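Local coordinates for protein chloride intracellular channel exc-4 (Caenorhabditis elegans, PDB 2YV9) that regulates the lumen size of the growing excretory canal and may insert into membranes to form a chloride channel, at residues 100-105 and 111-116; 205-208 and 212-215; 179-184 and 225-230; 46-51 and 231-236. All coordinates share one frame; numbering follows the deposited sequence.

Contact 1 (100-105 and 111-116); sequences RIFHLA and PLFEKD
Ile101 opens the contact from helix 94-107 by setting its CG2 methyl against two side chains of the loop 111-116. Ile101 CG2 lies 4.0 Å from Phe113 CE2 and 4.1 Å from Leu112 CD2, and a branched aliphatic suits this buried corner because its CD1 packs on Glu46 and the side chain also touches Met82. Phe102 comes next and lies over the Phe113 ring: its CB stands 4.3 Å from the ring centroid, a CH-pi contact near the ring normal, while its CD1 approaches Phe113 CG to 3.7 Å. The two ring planes are inclined at 50°, an oblique aromatic pair. The loop belongs to the linker of a GST-like fold, leading from the last helix of the thioredoxin-like N-terminal domain to helix 117-140, the first long helix of the all-helical part. Phe113 reaches back to the earlier helix because its CG is turned opposite its own carbonyl carbon (chi1 -68°). Were Phe113 replaced by an alanine, Ile101 and Ala105 would probably face a gap and Phe102 would lose the ring it lies against. One turn on, Ala105 has a side chain short enough to let the loop come close. Ala105 CB sits at the edge of the Phe113 ring, 4.0 Å from Phe113 CD2, and meets Leu112 CB at 4.2 Å. Leu112 itself is buried, and its backbone is hydrogen-bonded to Glu190.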
loop_
_atom_site.group_PDB
_atom_site.type_symbol
_atom_site.label_atom_id
_atom_site.label_comp_id
_atom_site.label_asym_id
_atom_site.label_seq_id
_atom_site.Cartn_x
_atom_site.Cartn_y
_atom_site.Cartn_z
ATOM N N ARG A 100 1.779 -9.003 -8.930
ATOM C CA ARG A 100 2.227 -9.030 -10.328
ATOM C C ARG A 100 3.708 -9.465 -10.398
ATOM O O ARG A 100 4.105 -10.266 -11.256
ATOM C CB ARG A 100 2.015 -7.681 -11.018
ATOM C CG ARG A 100 2.478 -7.665 -12.503
ATOM C CD ARG A 100 1.780 -8.761 -13.355
ATOM N NE ARG A 100 2.214 -8.594 -14.741
ATOM C CZ ARG A 100 2.517 -9.591 -15.577
ATOM N NH1 ARG A 100 2.428 -10.856 -15.196
ATOM N NH2 ARG A 100 2.945 -9.299 -16.809
ATOM N N ILE A 101 4.532 -8.955 -9.489
ATOM C CA ILE A 101 5.966 -9.312 -9.481
ATOM C C ILE A 101 6.117 -10.783 -9.090
ATOM O O ILE A 101 6.938 -11.496 -9.672
ATOM C CB ILE A 101 6.791 -8.364 -8.578
ATOM C CG1 ILE A 101 6.586 -6.896 -8.985
ATOM C CG2 ILE A 101 8.293 -8.762 -8.604
ATOM C CD1 ILE A 101 7.173 -5.917 -7.939
ATOM N N PHE A 102 5.322 -11.256 -8.133
ATOM C CA PHE A 102 5.314 -12.651 -7.684
ATOM C C PHE A 102 4.972 -13.568 -8.857
ATOM O O PHE A 102 5.599 -14.642 -9.015
ATOM C CB PHE A 102 4.243 -12.821 -6.609
ATOM C CG PHE A 102 4.092 -14.232 -6.092
ATOM C CD1 PHE A 102 4.690 -14.594 -4.903
ATOM C CD2 PHE A 102 3.320 -15.157 -6.758
ATOM C CE1 PHE A 102 4.549 -15.882 -4.390
ATOM C CE2 PHE A 102 3.200 -16.449 -6.271
ATOM C CZ PHE A 102 3.805 -16.791 -5.070
ATOM N N HIS A 103 3.991 -13.155 -9.654
ATOM C CA HIS A 103 3.514 -13.952 -10.792
ATOM C C HIS A 103 4.644 -14.118 -11.778
ATOM O O HIS A 103 4.955 -15.256 -12.197
ATOM C CB HIS A 103 2.310 -13.302 -11.491
ATOM C CG HIS A 103 1.791 -14.109 -12.635
ATOM N ND1 HIS A 103 2.351 -14.055 -13.897
ATOM C CD2 HIS A 103 0.812 -15.041 -12.694
ATOM C CE1 HIS A 103 1.714 -14.901 -14.689
ATOM N NE2 HIS A 103 0.782 -15.517 -13.984
ATOM N N LEU A 104 5.237 -12.998 -12.174
ATOM C CA LEU A 104 6.326 -12.961 -13.137
ATOM C C LEU A 104 7.538 -13.769 -12.632
ATOM O O LEU A 104 8.139 -14.515 -13.416
ATOM C CB LEU A 104 6.794 -11.538 -13.444
ATOM C CG LEU A 104 5.913 -10.737 -14.413
ATOM C CD1 LEU A 104 6.287 -9.264 -14.466
ATOM C CD2 LEU A 104 5.968 -11.335 -15.859
ATOM N N ALA A 105 7.935 -13.579 -11.377
ATOM C CA ALA A 105 9.034 -14.379 -10.772
ATOM C C ALA A 105 8.757 -15.895 -10.956
ATOM O O ALA A 105 9.679 -16.673 -11.294
ATOM C CB ALA A 105 9.229 -14.027 -9.258
ATOM N N PRO A 111 13.695 -17.407 -7.920
ATOM C CA PRO A 111 13.480 -17.689 -6.510
ATOM C C PRO A 111 13.407 -16.450 -5.631
ATOM O O PRO A 111 14.020 -16.381 -4.553
ATOM C CB PRO A 111 14.743 -18.502 -6.147
ATOM C CG PRO A 111 15.754 -17.911 -6.934
ATOM C CD PRO A 111 15.113 -17.616 -8.281
ATOM N N LEU A 112 12.619 -15.491 -6.068
ATOM C CA LEU A 112 12.582 -14.185 -5.406
ATOM C C LEU A 112 11.652 -14.131 -4.205
ATOM O O LEU A 112 11.843 -13.285 -3.324
ATOM C CB LEU A 112 12.193 -13.136 -6.439
ATOM C CG LEU A 112 12.106 -11.659 -6.063
ATOM C CD1 LEU A 112 13.412 -11.099 -5.519
ATOM C CD2 LEU A 112 11.650 -10.816 -7.301
ATOM N N PHE A 113 10.637 -14.995 -4.165
ATOM C CA PHE A 113 9.664 -14.964 -3.087
ATOM C C PHE A 113 9.648 -16.257 -2.349
ATOM O O PHE A 113 9.558 -17.343 -2.972
ATOM C CB PHE A 113 8.263 -14.684 -3.582
ATOM C CG PHE A 113 8.099 -13.310 -4.118
ATOM C CD1 PHE A 113 7.776 -12.264 -3.279
ATOM C CD2 PHE A 113 8.314 -13.055 -5.455
ATOM C CE1 PHE A 113 7.620 -11.006 -3.787
ATOM C CE2 PHE A 113 8.192 -11.796 -5.976
ATOM C CZ PHE A 113 7.844 -10.769 -5.150
ATOM N N GLU A 114 9.721 -16.114 -1.033
ATOM C CA GLU A 114 9.624 -17.227 -0.085
ATOM C C GLU A 114 8.811 -16.789 1.122
ATOM O O GLU A 114 8.520 -15.604 1.277
ATOM C CB GLU A 114 11.007 -17.645 0.375
ATOM C CG GLU A 114 11.912 -18.157 -0.675
ATOM C CD GLU A 114 11.451 -19.437 -1.298
ATOM O OE1 GLU A 114 10.564 -20.120 -0.723
ATOM O OE2 GLU A 114 11.979 -19.742 -2.378
ATOM N N LYS A 115 8.362 -17.746 1.925
ATOM C CA LYS A 115 7.683 -17.453 3.189
ATOM C C LYS A 115 8.533 -17.920 4.363
ATOM O O LYS A 115 9.025 -19.045 4.401
ATOM C CB LYS A 115 6.290 -18.073 3.246
ATOM C CG LYS A 115 5.222 -17.248 2.559
ATOM C CD LYS A 115 4.878 -15.981 3.358
ATOM C CE LYS A 115 3.878 -15.099 2.616
ATOM N NZ LYS A 115 4.140 -13.641 2.816
ATOM N N ASP A 116 8.773 -17.014 5.303
ATOM C CA ASP A 116 9.636 -17.330 6.422
ATOM C C ASP A 116 9.176 -16.468 7.579
ATOM O O ASP A 116 9.394 -15.240 7.567
ATOM C CB ASP A 116 11.068 -17.054 6.093
ATOM C CG ASP A 116 12.003 -17.419 7.225
ATOM O OD1 ASP A 116 11.518 -17.663 8.353
ATOM O OD2 ASP A 116 13.215 -17.427 6.987
#

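Contact 2 (205-208 and 212-215); sequences IGLS and FDIP
Phe212 folds its ring back over the backbone of Gly206, and these two residues bury more surface than any others in the contact. Gly206 CA lies 4.0 Å from the centroid of the Phe212 ring and 17° off the ring normal, a CH-pi contact displaced toward the CE2 side. The aromatic side chain gets there by taking the position between its backbone N and carbonyl carbon (chi1 77°), which swings the ring back toward the helix even though the CB starts out directed away from it. Glycine suits position 206 because a beta carbon there would run into the carbonyl oxygen of Phe212.

The backbone supplies the polar link: Phe212 N donates to Gly206 O at 3.0 Å in a nearly straight bond, with an N-H...O angle of 170°, although the donor stands well above the carbonyl plane. The bond ties the chain leaving helix 190-210 to a carbonyl six residues earlier, within the wider pi-type turn at 206-208. This is the exit of a helix in the all-helical part of the GST-like fold, where the chain turns toward helix 219-228. The Phe212 ring also meets Tyr161 in an edge-to-face (T-shaped) pair.

Leu207 completes the contact. Leu207 CD2 packs against the aliphatic Asp213 CB at 3.8 Å, the two side chains meeting at a slant. The carboxylate of Asp213 is engaged by other groups: OD1 forms a salt bridge with Arg203 and takes a weak bond from Ile214 N at 2.9 Å, while OD2 is hydrogen-bonded to His216.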
loop_
_atom_site.group_PDB
_atom_site.type_symbol
_atom_site.label_atom_id
_atom_site.label_comp_id
_atom_site.label_asym_id
_atom_site.label_seq_id
_atom_site.Cartn_x
_atom_site.Cartn_y
_atom_site.Cartn_z
ATOM N N ILE A 205 20.687 7.007 9.679
ATOM C CA ILE A 205 19.986 7.817 10.700
ATOM C C ILE A 205 20.724 7.693 12.049
ATOM O O ILE A 205 20.879 8.652 12.804
ATOM C CB ILE A 205 18.514 7.435 10.826
ATOM C CG1 ILE A 205 17.777 7.790 9.546
ATOM C CG2 ILE A 205 17.826 8.143 12.051
ATOM C CD1 ILE A 205 17.934 9.282 9.126
ATOM N N GLY A 206 21.210 6.495 12.364
ATOM C CA GLY A 206 22.059 6.372 13.546
ATOM C C GLY A 206 23.257 7.302 13.583
ATOM O O GLY A 206 23.484 8.032 14.601
ATOM N N LEU A 207 24.046 7.307 12.510
ATOM C CA LEU A 207 25.272 8.131 12.484
ATOM C C LEU A 207 24.892 9.599 12.434
ATOM O O LEU A 207 25.549 10.426 13.079
ATOM C CB LEU A 207 26.208 7.791 11.319
ATOM C CG LEU A 207 26.935 6.438 11.504
ATOM C CD1 LEU A 207 27.904 6.265 10.357
ATOM C CD2 LEU A 207 27.672 6.359 12.830
ATOM N N SER A 208 23.840 9.931 11.700
ATOM C CA SER A 208 23.606 11.364 11.404
ATOM C C SER A 208 22.779 12.109 12.442
ATOM O O SER A 208 23.062 13.297 12.737
ATOM C CB SER A 208 22.972 11.537 10.046
ATOM O OG SER A 208 21.660 11.007 10.043
ATOM N N PHE A 212 24.708 6.802 17.058
ATOM C CA PHE A 212 25.130 5.424 17.207
ATOM C C PHE A 212 25.337 4.786 15.832
ATOM O O PHE A 212 24.775 5.229 14.839
ATOM C CB PHE A 212 24.125 4.630 18.062
ATOM C CG PHE A 212 22.855 4.239 17.335
ATOM C CD1 PHE A 212 22.767 3.023 16.656
ATOM C CD2 PHE A 212 21.739 5.068 17.342
ATOM C CE1 PHE A 212 21.624 2.638 15.985
ATOM C CE2 PHE A 212 20.580 4.703 16.665
ATOM C CZ PHE A 212 20.503 3.474 16.011
ATOM N N ASP A 213 26.185 3.753 15.809
ATOM C CA ASP A 213 26.373 2.928 14.618
ATOM C C ASP A 213 25.843 1.533 14.959
ATOM O O ASP A 213 25.579 1.197 16.132
ATOM C CB ASP A 213 27.856 2.828 14.266
ATOM C CG ASP A 213 28.107 2.516 12.789
ATOM O OD1 ASP A 213 27.160 2.322 12.008
ATOM O OD2 ASP A 213 29.296 2.539 12.405
ATOM N N ILE A 214 25.665 0.745 13.908
ATOM C CA ILE A 214 25.209 -0.633 14.061
ATOM C C ILE A 214 26.423 -1.317 14.708
ATOM O O ILE A 214 27.526 -1.136 14.216
ATOM C CB ILE A 214 24.852 -1.238 12.688
ATOM C CG1 ILE A 214 23.559 -0.650 12.105
ATOM C CG2 ILE A 214 24.763 -2.788 12.778
ATOM C CD1 ILE A 214 23.312 -1.053 10.706
ATOM N N PRO A 215 26.254 -2.008 15.866
ATOM C CA PRO A 215 27.454 -2.442 16.585
ATOM C C PRO A 215 28.474 -3.198 15.747
ATOM O O PRO A 215 28.108 -4.105 14.982
ATOM C CB PRO A 215 26.895 -3.291 17.711
ATOM C CG PRO A 215 25.521 -2.679 17.997
ATOM C CD PRO A 215 25.025 -2.262 16.637
#

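Contact 3 (179-184 and 225-230); sequences KSRYLL and ILTAYR
Thr227 meets the loop 179-184 with both branches of its side chain, the methyl for packing and the hydroxyl for water. The apolar part centres on Thr227 CG2, which lies over one face of the Tyr182 ring, 4.1 Å from its centroid and 26° off the normal. This CH-pi contact is displaced toward the phenol end, where Thr227 CG2 comes within 3.7 Å of Tyr182 CE1. Thr227 CG2 also touches the aliphatic start of Arg181, 3.8 Å from Arg181 CG, the two side chains crossing at about a right angle. The methyl points at the loop because CG2 stands opposite the threonine's own backbone N, with OG1 beside that N (chi1 -63°).

The polar part runs through one water, which donates to Arg181 O at 2.8 Å and to Thr227 OG1 at 2.9 Å. The hydroxyl is also hydrogen-bonded to Ala223 O one turn earlier, a common way for a threonine to settle its polar end on a helix. Tyr182 OH reaches past the methyl to a hydrogen bond with Thr231 OG1. Within the loop, Ser180 OG donates to Tyr182 O at 2.6 Å, almost in line with the C=O bond, a bracing of the backbone on which the tyrosine is mounted.

The contact joins the connection between helices 155-178 and 190-210 to the end of helix 219-228 in the all-helical part of the fold. Threonine fits a boundary of this kind: its methyl meets an aromatic face, while its hydroxyl and a bridging water serve a loop carbonyl too distant for a direct bond.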
loop_
_atom_site.group_PDB
_atom_site.type_symbol
_atom_site.label_atom_id
_atom_site.label_comp_id
_atom_site.label_asym_id
_atom_site.label_seq_id
_atom_site.Cartn_x
_atom_site.Cartn_y
_atom_site.Cartn_z
ATOM N N LYS A 179 24.691 -19.095 7.656
ATOM C CA LYS A 179 25.876 -18.976 6.806
ATOM C C LYS A 179 25.604 -18.610 5.340
ATOM O O LYS A 179 26.427 -18.847 4.460
ATOM C CB LYS A 179 26.717 -20.266 6.919
ATOM C CG LYS A 179 26.989 -20.602 8.368
ATOM C CD LYS A 179 27.901 -21.795 8.554
ATOM C CE LYS A 179 28.437 -21.842 9.979
ATOM N NZ LYS A 179 27.358 -21.852 11.020
ATOM N N SER A 180 24.475 -17.936 5.115
ATOM C CA SER A 180 23.996 -17.531 3.798
ATOM C C SER A 180 24.386 -16.110 3.404
ATOM O O SER A 180 24.614 -15.277 4.265
ATOM C CB SER A 180 22.461 -17.629 3.769
ATOM O OG SER A 180 21.886 -16.989 4.852
ATOM N N ARG A 181 24.514 -15.888 2.095
ATOM C CA ARG A 181 24.866 -14.588 1.524
ATOM C C ARG A 181 23.736 -13.597 1.753
ATOM O O ARG A 181 23.973 -12.408 2.146
ATOM C CB ARG A 181 25.028 -14.735 0.016
ATOM C CG ARG A 181 25.404 -13.469 -0.707
ATOM C CD ARG A 181 26.900 -13.313 -0.737
ATOM N NE ARG A 181 27.487 -14.238 -1.714
ATOM C CZ ARG A 181 28.754 -14.658 -1.719
ATOM N NH1 ARG A 181 29.628 -14.248 -0.797
ATOM N NH2 ARG A 181 29.151 -15.503 -2.663
ATOM N N TYR A 182 22.538 -14.062 1.403
ATOM C CA TYR A 182 21.299 -13.318 1.663
ATOM C C TYR A 182 20.622 -13.904 2.907
ATOM O O TYR A 182 21.155 -14.833 3.513
ATOM C CB TYR A 182 20.414 -13.257 0.379
ATOM C CG TYR A 182 21.093 -12.442 -0.743
ATOM C CD1 TYR A 182 20.977 -11.037 -0.777
ATOM C CD2 TYR A 182 21.854 -13.049 -1.721
ATOM C CE1 TYR A 182 21.611 -10.280 -1.749
ATOM C CE2 TYR A 182 22.499 -12.297 -2.710
ATOM C CZ TYR A 182 22.372 -10.894 -2.715
ATOM O OH TYR A 182 22.981 -10.128 -3.680
ATOM N N LEU A 183 19.482 -13.357 3.338
ATOM C CA LEU A 183 18.899 -13.699 4.602
ATOM C C LEU A 183 18.443 -15.145 4.627
ATOM O O LEU A 183 18.561 -15.799 5.660
ATOM C CB LEU A 183 17.724 -12.757 4.939
ATOM C CG LEU A 183 17.157 -12.765 6.346
ATOM C CD1 LEU A 183 18.186 -12.373 7.382
ATOM C CD2 LEU A 183 15.960 -11.823 6.425
ATOM N N LEU A 184 17.930 -15.631 3.506
ATOM C CA LEU A 184 17.386 -17.014 3.439
ATOM C C LEU A 184 18.206 -18.027 2.681
ATOM O O LEU A 184 17.890 -19.232 2.709
ATOM C CB LEU A 184 16.024 -16.970 2.786
ATOM C CG LEU A 184 14.840 -16.676 3.691
ATOM C CD1 LEU A 184 14.987 -15.372 4.483
ATOM C CD2 LEU A 184 13.564 -16.737 2.817
ATOM N N ILE A 225 25.275 -6.428 5.288
ATOM C CA ILE A 225 25.198 -5.026 4.816
ATOM C C ILE A 225 26.188 -4.839 3.641
ATOM O O ILE A 225 25.887 -4.226 2.603
ATOM C CB ILE A 225 25.473 -4.063 5.973
ATOM C CG1 ILE A 225 24.310 -4.150 6.991
ATOM C CG2 ILE A 225 25.666 -2.608 5.439
ATOM C CD1 ILE A 225 24.609 -3.570 8.356
ATOM N N LEU A 226 27.391 -5.371 3.784
ATOM C CA LEU A 226 28.335 -5.376 2.657
ATOM C C LEU A 226 27.748 -6.037 1.412
ATOM O O LEU A 226 27.864 -5.497 0.332
ATOM C CB LEU A 226 29.632 -6.050 3.068
ATOM C CG LEU A 226 30.742 -6.097 2.009
ATOM C CD1 LEU A 226 31.045 -4.766 1.293
ATOM C CD2 LEU A 226 32.043 -6.706 2.666
ATOM N N THR A 227 27.092 -7.178 1.589
ATOM C CA THR A 227 26.376 -7.810 0.499
ATOM C C THR A 227 25.403 -6.812 -0.129
ATOM O O THR A 227 25.355 -6.684 -1.325
ATOM C CB THR A 227 25.723 -9.101 0.960
ATOM O OG1 THR A 227 26.788 -9.986 1.365
ATOM C CG2 THR A 227 24.922 -9.714 -0.142
ATOM N N ALA A 228 24.672 -6.066 0.689
ATOM C CA ALA A 228 23.752 -5.054 0.151
ATOM C C ALA A 228 24.458 -4.060 -0.788
ATOM O O ALA A 228 24.001 -3.739 -1.874
ATOM C CB ALA A 228 23.125 -4.261 1.319
ATOM N N TYR A 229 25.548 -3.550 -0.281
ATOM C CA TYR A 229 26.351 -2.509 -0.936
ATOM C C TYR A 229 27.090 -3.069 -2.151
ATOM O O TYR A 229 27.753 -2.290 -2.831
ATOM C CB TYR A 229 27.343 -1.942 0.078
ATOM C CG TYR A 229 26.734 -1.256 1.276
ATOM C CD1 TYR A 229 25.393 -0.801 1.264
ATOM C CD2 TYR A 229 27.514 -0.893 2.376
ATOM C CE1 TYR A 229 24.861 -0.106 2.380
ATOM C CE2 TYR A 229 26.979 -0.192 3.446
ATOM C CZ TYR A 229 25.644 0.183 3.431
ATOM O OH TYR A 229 25.125 0.887 4.500
ATOM N N ARG A 230 26.998 -4.393 -2.370
ATOM C CA ARG A 230 27.501 -5.040 -3.605
ATOM C C ARG A 230 26.396 -5.645 -4.519
ATOM O O ARG A 230 26.702 -6.291 -5.538
ATOM C CB ARG A 230 28.567 -6.116 -3.265
ATOM C CG ARG A 230 29.825 -5.590 -2.583
ATOM C CD ARG A 230 30.691 -6.772 -2.121
ATOM N NE ARG A 230 31.962 -6.381 -1.519
ATOM C CZ ARG A 230 32.867 -7.243 -1.053
ATOM N NH1 ARG A 230 32.640 -8.554 -1.099
ATOM N NH2 ARG A 230 34.004 -6.794 -0.530
HETATM O O HOH W 1 26.302 -11.771 3.642
#

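Contact 4 (46-51 and 231-236); sequences ELYALY and TAAFIE
Ala232, in the first turn of helix 232-236, places its CB 3.7 Å from Tyr48 CE2, and its carbonyl carbon lies over one face of the same ring. Ala233 follows at the closest approach of the two backbones, its CA 5.2 Å from Tyr48 CA. Ala233 CB packs against Tyr48 CB at 3.8 Å, and Ala233 CA lies 3.7 Å from Tyr48 CD2. Small side chains at both positions let a large ring lie directly against the helix backbone. Glu236, one turn beyond Ala232, contributes its aliphatic part: CG comes 3.5 Å from Tyr48 CE1, and the chain then bends, the carboxylate plane standing 41° from that of the ring.

With its CG swung opposite its backbone N (chi1 -159°), Tyr48 lays its ring across Ala232, Ala233 and Glu236, a whole turn of the second helix, while Tyr51 CD2 lies over the centre of its other face. With a serine here, Ala232 and Ala233 are likely to lose their cover and the Glu236 chain the ring it leans on.

The two short helix segments cross with 126° between their directions and axes 8.7 Å apart. Helix 38-52, part of the region 38-58 predicted to become a transmembrane helix after insertion, is here wedged between the domains: Leu47 and Leu50 pack on helix 94-107, Leu47 also reaches strand 19-25, and Met188 lies beside both Ala49 and Ala233.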
loop_
_atom_site.group_PDB
_atom_site.type_symbol
_atom_site.label_atom_id
_atom_site.label_comp_id
_atom_site.label_asym_id
_atom_site.label_seq_id
_atom_site.Cartn_x
_atom_site.Cartn_y
_atom_site.Cartn_z
ATOM N N GLU A 46 12.964 -5.590 -6.228
ATOM C CA GLU A 46 12.359 -6.762 -6.883
ATOM C C GLU A 46 12.321 -6.586 -8.420
ATOM O O GLU A 46 12.665 -7.502 -9.207
ATOM C CB GLU A 46 10.986 -7.011 -6.298
ATOM C CG GLU A 46 11.019 -7.474 -4.829
ATOM C CD GLU A 46 9.652 -7.568 -4.179
ATOM O OE1 GLU A 46 8.632 -7.317 -4.872
ATOM O OE2 GLU A 46 9.615 -7.909 -2.995
ATOM N N LEU A 47 11.841 -5.443 -8.871
ATOM C CA LEU A 47 11.873 -5.157 -10.316
ATOM C C LEU A 47 13.283 -5.241 -10.911
ATOM O O LEU A 47 13.441 -5.754 -12.032
ATOM C CB LEU A 47 11.244 -3.805 -10.615
ATOM C CG LEU A 47 9.717 -3.882 -10.394
ATOM C CD1 LEU A 47 9.094 -2.448 -10.449
ATOM C CD2 LEU A 47 8.983 -4.734 -11.356
ATOM N N TYR A 48 14.283 -4.773 -10.188
ATOM C CA TYR A 48 15.673 -4.822 -10.664
ATOM C C TYR A 48 16.114 -6.275 -10.827
ATOM O O TYR A 48 16.779 -6.627 -11.804
ATOM C CB TYR A 48 16.659 -4.071 -9.739
ATOM C CG TYR A 48 17.926 -3.711 -10.471
ATOM C CD1 TYR A 48 18.098 -2.443 -11.035
ATOM C CD2 TYR A 48 18.940 -4.639 -10.630
ATOM C CE1 TYR A 48 19.236 -2.132 -11.740
ATOM C CE2 TYR A 48 20.093 -4.329 -11.332
ATOM C CZ TYR A 48 20.241 -3.082 -11.888
ATOM O OH TYR A 48 21.418 -2.760 -12.584
ATOM N N ALA A 49 15.734 -7.130 -9.879
ATOM C CA ALA A 49 16.055 -8.565 -9.992
ATOM C C ALA A 49 15.568 -9.115 -11.337
ATOM O O ALA A 49 16.286 -9.849 -12.030
ATOM C CB ALA A 49 15.437 -9.393 -8.844
ATOM N N LEU A 50 14.348 -8.756 -11.705
ATOM C CA LEU A 50 13.729 -9.231 -12.961
ATOM C C LEU A 50 14.318 -8.577 -14.208
ATOM O O LEU A 50 14.579 -9.270 -15.223
ATOM C CB LEU A 50 12.213 -9.049 -12.971
ATOM C CG LEU A 50 11.368 -9.655 -11.864
ATOM C CD1 LEU A 50 9.914 -9.284 -12.059
ATOM C CD2 LEU A 50 11.530 -11.170 -11.891
ATOM N N TYR A 51 14.474 -7.266 -14.159
ATOM C CA TYR A 51 15.240 -6.456 -15.126
ATOM C C TYR A 51 16.616 -7.074 -15.464
ATOM O O TYR A 51 16.931 -7.285 -16.640
ATOM C CB TYR A 51 15.454 -5.047 -14.585
ATOM C CG TYR A 51 16.381 -4.220 -15.407
ATOM C CD1 TYR A 51 15.978 -3.704 -16.638
ATOM C CD2 TYR A 51 17.674 -3.948 -14.967
ATOM C CE1 TYR A 51 16.848 -2.923 -17.411
ATOM C CE2 TYR A 51 18.561 -3.191 -15.741
ATOM C CZ TYR A 51 18.137 -2.677 -16.953
ATOM O OH TYR A 51 19.025 -1.922 -17.708
ATOM N N THR A 231 25.113 -5.459 -4.148
ATOM C CA THR A 231 23.978 -5.970 -4.880
ATOM C C THR A 231 23.417 -4.816 -5.716
ATOM O O THR A 231 22.932 -3.823 -5.176
ATOM C CB THR A 231 22.926 -6.435 -3.891
ATOM O OG1 THR A 231 23.446 -7.508 -3.078
ATOM C CG2 THR A 231 21.640 -6.882 -4.590
ATOM N N ALA A 232 23.525 -4.911 -7.035
ATOM C CA ALA A 232 23.095 -3.865 -7.914
ATOM C C ALA A 232 21.653 -3.461 -7.612
ATOM O O ALA A 232 21.366 -2.279 -7.596
ATOM C CB ALA A 232 23.267 -4.296 -9.411
ATOM N N ALA A 233 20.772 -4.416 -7.359
ATOM C CA ALA A 233 19.332 -4.089 -7.040
ATOM C C ALA A 233 19.231 -3.081 -5.898
ATOM O O ALA A 233 18.394 -2.172 -5.918
ATOM C CB ALA A 233 18.549 -5.338 -6.698
ATOM N N PHE A 234 20.059 -3.267 -4.893
ATOM C CA PHE A 234 20.089 -2.346 -3.771
ATOM C C PHE A 234 20.699 -0.987 -4.149
ATOM O O PHE A 234 20.133 0.111 -3.862
ATOM C CB PHE A 234 20.833 -2.957 -2.587
ATOM C CG PHE A 234 20.977 -1.988 -1.436
ATOM C CD1 PHE A 234 19.908 -1.798 -0.550
ATOM C CD2 PHE A 234 22.105 -1.174 -1.309
ATOM C CE1 PHE A 234 19.998 -0.894 0.451
ATOM C CE2 PHE A 234 22.189 -0.233 -0.259
ATOM C CZ PHE A 234 21.104 -0.115 0.609
ATOM N N ILE A 235 21.876 -1.057 -4.783
ATOM C CA ILE A 235 22.631 0.137 -5.082
ATOM C C ILE A 235 21.807 1.056 -5.969
ATOM O O ILE A 235 21.711 2.283 -5.690
ATOM C CB ILE A 235 23.963 -0.189 -5.745
ATOM C CG1 ILE A 235 24.851 -1.019 -4.810
ATOM C CG2 ILE A 235 24.692 1.096 -6.159
ATOM C CD1 ILE A 235 26.042 -1.679 -5.568
ATOM N N GLU A 236 21.211 0.498 -7.012
ATOM C CA GLU A 236 20.511 1.339 -8.009
ATOM C C GLU A 236 19.277 2.029 -7.422
ATOM O O GLU A 236 18.894 3.118 -7.859
ATOM C CB GLU A 236 20.143 0.517 -9.246
ATOM C CG GLU A 236 21.381 0.137 -10.088
ATOM C CD GLU A 236 22.279 1.316 -10.393
ATOM O OE1 GLU A 236 21.773 2.286 -10.993
ATOM O OE2 GLU A 236 23.478 1.283 -10.016
#

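Contacts 1, 3 and 4 form a connected group, with centres 14 to 18 Å apart; contact 2 joins it through contact 3, where Ile214 packs on Ile225, its centre about 32 and 25 Å from those of contacts 1 and 4. Contact 4 spans the most chain and encloses the other three; contact 1 comes first, and contact 2 falls between the segments of contact 3. Glu46 and Leu50 touch Ile101 of contact 1, Leu184 of contact 3 packs on Glu114 and Asp116, and the hydrogen bond of Tyr182 with Thr231 joins contact 3 to contact 4. Contacts 1 and 4 both border the thioredoxin-like/helical domain interface, which membrane insertion would presumably have to expose.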